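Local coordinates for NanU sialic acid binding protein (Bacteroides fragilis, PDB 4L7T), which probably binds sialic acid with high affinity at the outer membrane, as a member of the SusD family, at residues 434-439 with 448-453. Sequence-based numbering, arbitrary orientation.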
# COMPACT_ATOMS: atom_id res chain seq x y z
N ASN A 434 -3.87 -6.30 -26.81
CA ASN A 434 -2.94 -5.95 -27.89
C ASN A 434 -1.60 -5.37 -27.44
O ASN A 434 -0.74 -5.04 -28.30
CB ASN A 434 -3.58 -4.91 -28.81
CG ASN A 434 -5.00 -5.31 -29.30
OD1 ASN A 434 -5.87 -4.42 -29.51
ND2 ASN A 434 -5.25 -6.59 -29.36
N ASP A 435 -1.40 -5.16 -26.13
CA ASP A 435 -0.15 -4.54 -25.68
C ASP A 435 0.89 -5.65 -25.48
O ASP A 435 0.94 -6.36 -24.44
CB ASP A 435 -0.41 -3.67 -24.43
CG ASP A 435 0.85 -3.14 -23.78
OD1 ASP A 435 1.98 -3.20 -24.37
OD2 ASP A 435 0.71 -2.65 -22.61
N LYS A 436 1.64 -5.89 -26.57
CA LYS A 436 2.54 -7.03 -26.65
C LYS A 436 3.67 -6.73 -27.66
O LYS A 436 3.75 -5.62 -28.23
CB LYS A 436 1.79 -8.32 -26.88
CG LYS A 436 0.96 -8.35 -28.16
CD LYS A 436 0.01 -9.55 -28.13
CE LYS A 436 -0.79 -9.58 -29.43
NZ LYS A 436 -1.33 -10.97 -29.71
N GLY A 437 4.60 -7.64 -27.80
CA GLY A 437 5.63 -7.46 -28.82
C GLY A 437 6.98 -7.04 -28.30
O GLY A 437 7.39 -7.44 -27.19
N ASP A 438 7.69 -6.25 -29.11
CA ASP A 438 9.11 -6.01 -28.92
C ASP A 438 9.47 -5.28 -27.62
O ASP A 438 10.56 -5.48 -27.08
CB ASP A 438 9.62 -5.12 -30.07
CG ASP A 438 9.81 -5.87 -31.38
OD1 ASP A 438 9.64 -7.12 -31.44
OD2 ASP A 438 10.16 -5.17 -32.36
N PHE A 439 8.57 -4.42 -27.15
CA PHE A 439 8.78 -3.70 -25.90
C PHE A 439 9.12 -4.66 -24.74
O PHE A 439 9.78 -4.23 -23.76
CB PHE A 439 7.52 -2.82 -25.55
CG PHE A 439 7.68 -2.01 -24.30
CD1 PHE A 439 8.20 -0.71 -24.31
CD2 PHE A 439 7.31 -2.57 -23.07
CE1 PHE A 439 8.37 -0.01 -23.10
CE2 PHE A 439 7.45 -1.86 -21.88
CZ PHE A 439 7.92 -0.58 -21.89
N GLY A 448 3.98 -9.48 -22.17
CA GLY A 448 2.88 -9.03 -23.00
C GLY A 448 1.49 -9.50 -22.54
O GLY A 448 1.32 -10.36 -21.64
N ASP A 449 0.48 -8.90 -23.19
CA ASP A 449 -0.91 -9.22 -22.88
C ASP A 449 -1.38 -10.64 -23.21
O ASP A 449 -2.51 -11.00 -22.82
CB ASP A 449 -1.90 -8.24 -23.58
CG ASP A 449 -1.95 -6.84 -22.97
OD1 ASP A 449 -1.34 -6.54 -21.92
OD2 ASP A 449 -2.60 -5.97 -23.60
N GLU A 450 -0.55 -11.50 -23.85
CA GLU A 450 -1.00 -12.82 -24.20
C GLU A 450 -1.36 -13.66 -23.04
O GLU A 450 -2.00 -14.69 -23.21
CB GLU A 450 0.03 -13.66 -24.97
CG GLU A 450 1.08 -12.93 -25.75
CD GLU A 450 2.13 -12.24 -24.88
OE1 GLU A 450 2.99 -12.86 -24.16
OE2 GLU A 450 2.12 -11.04 -25.00
N ASP A 451 -0.97 -13.27 -21.81
CA ASP A 451 -1.40 -14.05 -20.69
C ASP A 451 -2.18 -13.09 -19.77
O ASP A 451 -1.64 -12.05 -19.45
CB ASP A 451 -0.23 -14.63 -19.89
CG ASP A 451 -0.71 -15.41 -18.70
OD1 ASP A 451 -1.26 -16.53 -18.82
OD2 ASP A 451 -0.64 -14.87 -17.53
N PRO A 452 -3.44 -13.42 -19.42
CA PRO A 452 -4.30 -12.47 -18.63
C PRO A 452 -3.67 -12.09 -17.29
O PRO A 452 -3.62 -10.88 -16.97
CB PRO A 452 -5.59 -13.25 -18.43
CG PRO A 452 -5.71 -14.07 -19.69
CD PRO A 452 -4.26 -14.47 -20.06
N LEU A 453 -3.17 -13.07 -16.55
CA LEU A 453 -2.56 -12.72 -15.25
C LEU A 453 -1.31 -11.86 -15.40
O LEU A 453 -1.10 -10.94 -14.58
CB LEU A 453 -2.28 -13.97 -14.41
CG LEU A 453 -3.50 -14.75 -13.88
CD1 LEU A 453 -3.10 -15.99 -13.11
CD2 LEU A 453 -4.41 -13.88 -12.97
O HOH W 1 4.64 -9.98 -26.28
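The carboxylate of Asp449 lies with one face against the backbone of Asp435: its CG is 3.3 Å from Asp435 O, and the Asp435 amide comes to OD2 from above the group, 60° out of its plane. That Asp435 N to Asp449 OD2 hydrogen bond measures 2.9 Å. At the oxygens the carboxylate meets cations, Arg414 at OD2 and Lys458 at OD1, both in salt bridges. With CG beside the backbone N (chi1 -74°), the Asp449 carboxylate sits over the same piece of chain that its backbone N reaches: Asp449 N donates to Asp435 O, also 2.9 Å, with the donor tilted 30° from the carbonyl plane. Gly448 CA adds a CA-H...O contact to Asp435 O, 3.6 Å away. Asp435 sends its own carboxylate off to Arg334, Arg462 and the hydroxyl of Tyr440.

Further out, Glu450 bends at chi2, bringing OE2 to 3.3 Å from Lys436 CB. A water accepts a hydrogen bond from Gly437 N and donates one to Glu450 OE2, bridging the two segments, while Lys436 NZ stays 5.8 Å from Glu450 OE2 and forms no salt bridge with it.

Gly448 to Asp451 is a type I turn, and Asp451 caps helix 452-463 through Glu454 N; the paired Asp435–Asp449 bonds join the preceding loop to the turn that leads into it. Asp435 OD2 and Asp449 OD1 are 4.5 Å apart; the arginines and lysine around these two buried carboxylates probably offset their repulsion and favour the charged form of both.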